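Local structure of SCARECROW-LIKE protein 7 (Oryza sativa Japonica Group, 5HYZ) at residues 73-85 against 278-290. The protein probably acts as a transcription factor in plant development and abiotic stress resistance, binding DNA through its GRAS domain. Residues are numbered along the deposited sequence; the frame is centred on the assembly and turned at random.
Sequences SDELTLCYKTLND and PERVRVERWMFGE
Two helices of the GRAS domain, 74-86 and 278-296, cross at a signed angle of -121°, their local axes 9.0 Å apart, with C79 and V283 at the nearest backbone approach. C79 is small enough to let the helices close in: its SG lies 3.6 Å from R282 CG, and its CB meets M287 CE. Selenomethionine M287 runs extended from the backbone and bends only at chi3 (-98°), which lays CE against C79 and Y80 while SE takes L83 CD2 at 3.9 Å. L83 CD1 continues to F288 CZ, and L269 of helix 251-272 touches L83, V283 and F288. On V283, CG2 packs 3.6 Å from T82 CG2, while T82 OG1 is hydrogen-bonded to a water that donates to E279 O and accepts from R282 NH1 at 2.8 Å, in the guanidinium plane. At the other end the poorly ordered E75 lays CG over the five-membered ring of W286 in a CH-pi contact, 4.2 Å from its centroid; OE1 lies over the same face, R285 NE over the opposite one. No direct hydrogen bond crosses the interface; E75 OE2 stays 4.0 Å from R282 NE, beyond a salt bridge. Cohesion therefore rests mainly on apolar and aliphatic packing, probably with modest electrostatic help from E75 and R282.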
loop_
_atom_site.group_PDB
_atom_site.type_symbol
_atom_site.label_atom_id
_atom_site.label_comp_id
_atom_site.label_asym_id
_atom_site.label_seq_id
_atom_site.Cartn_x
_atom_site.Cartn_y
_atom_site.Cartn_z
ATOM N N SER A 73 -20.333 -15.159 -6.216
ATOM C CA SER A 73 -20.136 -13.967 -5.390
ATOM C C SER A 73 -18.868 -14.162 -4.583
ATOM O O SER A 73 -18.200 -13.207 -4.165
ATOM C CB SER A 73 -21.327 -13.726 -4.458
ATOM O OG SER A 73 -21.010 -12.767 -3.465
ATOM N N ASP A 74 -18.552 -15.431 -4.367
ATOM C CA ASP A 74 -17.371 -15.798 -3.617
ATOM C C ASP A 74 -16.130 -15.618 -4.488
ATOM O O ASP A 74 -15.119 -15.004 -4.066
ATOM C CB ASP A 74 -17.488 -17.238 -3.128
ATOM C CG ASP A 74 -16.249 -17.701 -2.395
ATOM O OD1 ASP A 74 -16.044 -17.271 -1.237
ATOM O OD2 ASP A 74 -15.479 -18.493 -2.981
ATOM N N GLU A 75 -16.221 -16.149 -5.708
ATOM C CA GLU A 75 -15.149 -16.001 -6.672
ATOM C C GLU A 75 -14.801 -14.540 -6.787
ATOM O O GLU A 75 -13.696 -14.159 -6.446
ATOM C CB GLU A 75 -15.534 -16.598 -8.027
ATOM C CG GLU A 75 -15.712 -18.119 -8.001
ATOM C CD GLU A 75 -14.493 -18.863 -7.438
ATOM O OE1 GLU A 75 -13.810 -19.555 -8.215
ATOM O OE2 GLU A 75 -14.217 -18.784 -6.220
ATOM N N LEU A 76 -15.768 -13.725 -7.193
ATOM C CA LEU A 76 -15.543 -12.297 -7.373
ATOM C C LEU A 76 -14.949 -11.582 -6.164
ATOM O O LEU A 76 -14.092 -10.731 -6.321
ATOM C CB LEU A 76 -16.843 -11.602 -7.750
ATOM C CG LEU A 76 -17.276 -11.845 -9.180
ATOM C CD1 LEU A 76 -18.414 -10.890 -9.480
ATOM C CD2 LEU A 76 -16.091 -11.641 -10.127
ATOM N N THR A 77 -15.405 -11.904 -4.964
ATOM C CA THR A 77 -14.948 -11.135 -3.822
ATOM C C THR A 77 -13.460 -11.486 -3.566
ATOM O O THR A 77 -12.619 -10.586 -3.307
ATOM C CB THR A 77 -15.868 -11.376 -2.590
ATOM O OG1 THR A 77 -15.633 -10.364 -1.603
ATOM C CG2 THR A 77 -15.677 -12.771 -2.001
ATOM N N LEU A 78 -13.122 -12.765 -3.729
ATOM C CA LEU A 78 -11.732 -13.181 -3.609
ATOM C C LEU A 78 -10.866 -12.566 -4.693
ATOM O O LEU A 78 -9.706 -12.193 -4.447
ATOM C CB LEU A 78 -11.615 -14.699 -3.687
ATOM C CG LEU A 78 -11.573 -15.464 -2.360
ATOM C CD1 LEU A 78 -12.571 -14.893 -1.349
ATOM C CD2 LEU A 78 -11.874 -16.917 -2.671
ATOM N N CYS A 79 -11.440 -12.496 -5.896
ATOM C CA CYS A 79 -10.760 -11.946 -7.071
ATOM C C CYS A 79 -10.435 -10.499 -6.859
ATOM O O CYS A 79 -9.337 -10.079 -7.131
ATOM C CB CYS A 79 -11.632 -12.070 -8.324
ATOM S SG CYS A 79 -11.756 -13.751 -8.956
ATOM N N TYR A 80 -11.436 -9.743 -6.427
ATOM C CA TYR A 80 -11.296 -8.333 -6.121
ATOM C C TYR A 80 -10.161 -8.124 -5.141
ATOM O O TYR A 80 -9.303 -7.242 -5.344
ATOM C CB TYR A 80 -12.612 -7.773 -5.562
ATOM C CG TYR A 80 -12.586 -6.294 -5.255
ATOM C CD1 TYR A 80 -12.683 -5.352 -6.280
ATOM C CD2 TYR A 80 -12.485 -5.836 -3.937
ATOM C CE1 TYR A 80 -12.678 -3.979 -6.009
ATOM C CE2 TYR A 80 -12.474 -4.457 -3.649
ATOM C CZ TYR A 80 -12.577 -3.539 -4.696
ATOM O OH TYR A 80 -12.546 -2.168 -4.409
ATOM N N LYS A 81 -10.137 -8.930 -4.084
ATOM C CA LYS A 81 -9.064 -8.796 -3.080
ATOM C C LYS A 81 -7.653 -9.112 -3.655
ATOM O O LYS A 81 -6.679 -8.380 -3.440
ATOM C CB LYS A 81 -9.395 -9.700 -1.873
ATOM C CG LYS A 81 -8.336 -9.731 -0.770
ATOM C CD LYS A 81 -8.472 -8.517 0.152
ATOM C CE LYS A 81 -7.444 -8.510 1.306
ATOM N NZ LYS A 81 -7.803 -7.462 2.333
ATOM N N THR A 82 -7.553 -10.218 -4.388
ATOM C CA THR A 82 -6.327 -10.562 -5.072
ATOM C C THR A 82 -5.837 -9.424 -6.012
ATOM O O THR A 82 -4.653 -9.030 -5.971
ATOM C CB THR A 82 -6.531 -11.844 -5.900
ATOM O OG1 THR A 82 -6.672 -12.934 -4.996
ATOM C CG2 THR A 82 -5.356 -12.123 -6.745
ATOM N N LEU A 83 -6.760 -8.940 -6.860
ATOM C CA LEU A 83 -6.415 -7.939 -7.869
ATOM C C LEU A 83 -5.880 -6.728 -7.151
ATOM O O LEU A 83 -4.872 -6.174 -7.559
ATOM C CB LEU A 83 -7.623 -7.588 -8.739
ATOM C CG LEU A 83 -7.458 -6.636 -9.931
ATOM C CD1 LEU A 83 -6.353 -7.106 -10.892
ATOM C CD2 LEU A 83 -8.764 -6.460 -10.660
ATOM N N ASN A 84 -6.538 -6.327 -6.063
ATOM C CA ASN A 84 -6.131 -5.098 -5.396
ATOM C C ASN A 84 -4.910 -5.230 -4.501
ATOM O O ASN A 84 -4.240 -4.227 -4.205
ATOM C CB ASN A 84 -7.303 -4.533 -4.612
ATOM C CG ASN A 84 -8.523 -4.245 -5.517
ATOM O OD1 ASN A 84 -8.398 -3.932 -6.714
ATOM N ND2 ASN A 84 -9.711 -4.378 -4.938
ATOM N N ASP A 85 -4.578 -6.452 -4.104
ATOM C CA ASP A 85 -3.274 -6.667 -3.513
ATOM C C ASP A 85 -2.138 -6.673 -4.589
ATOM O O ASP A 85 -1.014 -6.279 -4.335
ATOM C CB ASP A 85 -3.272 -7.969 -2.707
ATOM C CG ASP A 85 -1.960 -8.182 -1.988
ATOM O OD1 ASP A 85 -1.765 -7.576 -0.914
ATOM O OD2 ASP A 85 -1.109 -8.930 -2.515
ATOM N N PRO A 278 -2.471 -19.956 -7.993
ATOM C CA PRO A 278 -3.891 -20.275 -8.142
ATOM C C PRO A 278 -4.801 -19.037 -8.061
ATOM O O PRO A 278 -5.844 -18.984 -8.743
ATOM C CB PRO A 278 -4.168 -21.227 -6.961
ATOM C CG PRO A 278 -3.076 -20.981 -5.998
ATOM C CD PRO A 278 -1.877 -20.616 -6.817
ATOM N N GLU A 279 -4.405 -18.073 -7.225
ATOM C CA GLU A 279 -5.150 -16.830 -7.032
ATOM C C GLU A 279 -5.213 -16.058 -8.358
ATOM O O GLU A 279 -6.264 -15.500 -8.749
ATOM C CB GLU A 279 -4.487 -15.970 -5.944
ATOM C CG GLU A 279 -4.671 -16.493 -4.514
ATOM C CD GLU A 279 -3.826 -17.738 -4.173
ATOM O OE1 GLU A 279 -2.697 -17.908 -4.716
ATOM O OE2 GLU A 279 -4.309 -18.550 -3.343
ATOM N N ARG A 280 -4.068 -16.036 -9.020
ATOM C CA ARG A 280 -3.958 -15.404 -10.323
ATOM C C ARG A 280 -4.922 -16.017 -11.349
ATOM O O ARG A 280 -5.630 -15.298 -12.057
ATOM C CB ARG A 280 -2.548 -15.506 -10.811
ATOM C CG ARG A 280 -2.393 -15.041 -12.220
ATOM C CD ARG A 280 -0.973 -15.062 -12.607
ATOM N NE ARG A 280 -0.816 -14.751 -14.009
ATOM C CZ ARG A 280 0.359 -14.668 -14.611
ATOM N NH1 ARG A 280 1.476 -14.881 -13.918
ATOM N NH2 ARG A 280 0.425 -14.376 -15.900
ATOM N N VAL A 281 -4.989 -17.351 -11.391
ATOM C CA VAL A 281 -5.906 -18.028 -12.311
ATOM C C VAL A 281 -7.343 -17.738 -11.966
ATOM O O VAL A 281 -8.178 -17.585 -12.856
ATOM C CB VAL A 281 -5.685 -19.566 -12.317
ATOM C CG1 VAL A 281 -6.555 -20.204 -13.373
ATOM C CG2 VAL A 281 -4.300 -19.854 -12.610
ATOM N N ARG A 282 -7.656 -17.654 -10.680
ATOM C CA ARG A 282 -9.005 -17.335 -10.292
ATOM C C ARG A 282 -9.381 -15.977 -10.904
ATOM O O ARG A 282 -10.458 -15.819 -11.442
ATOM C CB ARG A 282 -9.173 -17.293 -8.760
ATOM C CG ARG A 282 -10.630 -17.109 -8.327
ATOM C CD ARG A 282 -10.808 -17.121 -6.801
ATOM N NE ARG A 282 -10.230 -18.339 -6.236
ATOM C CZ ARG A 282 -9.052 -18.403 -5.616
ATOM N NH1 ARG A 282 -8.326 -17.302 -5.460
ATOM N NH2 ARG A 282 -8.601 -19.561 -5.138
ATOM N N VAL A 283 -8.486 -15.001 -10.794
ATOM C CA VAL A 283 -8.813 -13.691 -11.353
ATOM C C VAL A 283 -9.007 -13.770 -12.870
ATOM O O VAL A 283 -10.008 -13.280 -13.416
ATOM C CB VAL A 283 -7.697 -12.668 -11.036
ATOM C CG1 VAL A 283 -7.937 -11.345 -11.817
ATOM C CG2 VAL A 283 -7.664 -12.421 -9.526
ATOM N N GLU A 284 -8.045 -14.384 -13.532
ATOM C CA GLU A 284 -8.064 -14.514 -14.985
ATOM C C GLU A 284 -9.313 -15.251 -15.503
ATOM O O GLU A 284 -9.907 -14.863 -16.506
ATOM C CB GLU A 284 -6.771 -15.183 -15.449
ATOM C CG GLU A 284 -5.535 -14.239 -15.300
ATOM C CD GLU A 284 -4.222 -14.957 -15.407
ATOM O OE1 GLU A 284 -4.241 -16.200 -15.305
ATOM O OE2 GLU A 284 -3.173 -14.301 -15.593
ATOM N N ARG A 285 -9.766 -16.271 -14.793
ATOM C CA ARG A 285 -10.917 -17.053 -15.249
ATOM C C ARG A 285 -12.274 -16.516 -14.808
ATOM O O ARG A 285 -13.174 -16.330 -15.630
ATOM C CB ARG A 285 -10.745 -18.497 -14.771
ATOM C CG ARG A 285 -11.944 -19.348 -15.042
ATOM C CD ARG A 285 -11.727 -20.750 -14.550
ATOM N NE ARG A 285 -12.873 -21.585 -14.938
ATOM C CZ ARG A 285 -13.015 -22.875 -14.622
ATOM N NH1 ARG A 285 -12.075 -23.495 -13.918
ATOM N NH2 ARG A 285 -14.091 -23.546 -15.016
ATOM N N TRP A 286 -12.428 -16.246 -13.507
ATOM C CA TRP A 286 -13.715 -15.914 -12.933
ATOM C C TRP A 286 -14.031 -14.450 -12.982
ATOM O O TRP A 286 -15.193 -14.073 -12.903
ATOM C CB TRP A 286 -13.780 -16.416 -11.475
ATOM C CG TRP A 286 -13.790 -17.891 -11.484
ATOM C CD1 TRP A 286 -12.806 -18.749 -11.043
ATOM C CD2 TRP A 286 -14.809 -18.707 -12.066
ATOM N NE1 TRP A 286 -13.188 -20.050 -11.276
ATOM C CE2 TRP A 286 -14.409 -20.052 -11.906
ATOM C CE3 TRP A 286 -16.036 -18.429 -12.694
ATOM C CZ2 TRP A 286 -15.198 -21.126 -12.355
ATOM C CZ3 TRP A 286 -16.824 -19.495 -13.142
ATOM C CH2 TRP A 286 -16.399 -20.829 -12.966
HETATM N N MSE A 287 -13.019 -13.605 -13.109
HETATM C CA MSE A 287 -13.340 -12.190 -13.244
HETATM C C MSE A 287 -13.139 -11.790 -14.705
HETATM O O MSE A 287 -14.121 -11.503 -15.386
HETATM C CB MSE A 287 -12.496 -11.332 -12.304
HETATM C CG MSE A 287 -12.885 -9.868 -12.382
HETATM SE SE MSE A 287 -11.829 -8.841 -11.045
HETATM C CE MSE A 287 -13.208 -8.753 -9.593
ATOM N N PHE A 288 -11.905 -11.848 -15.201
ATOM C CA PHE A 288 -11.641 -11.394 -16.560
ATOM C C PHE A 288 -12.290 -12.317 -17.604
ATOM O O PHE A 288 -12.944 -11.842 -18.549
ATOM C CB PHE A 288 -10.146 -11.291 -16.828
ATOM C CG PHE A 288 -9.418 -10.282 -15.950
ATOM C CD1 PHE A 288 -10.097 -9.267 -15.311
ATOM C CD2 PHE A 288 -8.057 -10.356 -15.823
ATOM C CE1 PHE A 288 -9.405 -8.355 -14.522
ATOM C CE2 PHE A 288 -7.358 -9.435 -15.054
ATOM C CZ PHE A 288 -8.033 -8.450 -14.418
ATOM N N GLY A 289 -12.136 -13.624 -17.441
ATOM C CA GLY A 289 -12.694 -14.570 -18.419
ATOM C C GLY A 289 -14.192 -14.470 -18.591
ATOM O O GLY A 289 -14.733 -14.509 -19.717
ATOM N N GLU A 290 -14.904 -14.311 -17.477
ATOM C CA GLU A 290 -16.347 -14.098 -17.558
ATOM C C GLU A 290 -16.704 -12.784 -18.274
ATOM O O GLU A 290 -17.652 -12.730 -19.059
ATOM C CB GLU A 290 -16.972 -14.093 -16.161
ATOM C CG GLU A 290 -16.913 -15.477 -15.524
ATOM C CD GLU A 290 -17.824 -16.436 -16.274
ATOM O OE1 GLU A 290 -19.054 -16.284 -16.125
ATOM O OE2 GLU A 290 -17.307 -17.258 -17.068
HETATM O O HOH W 1 -8.173 -14.723 -6.578
#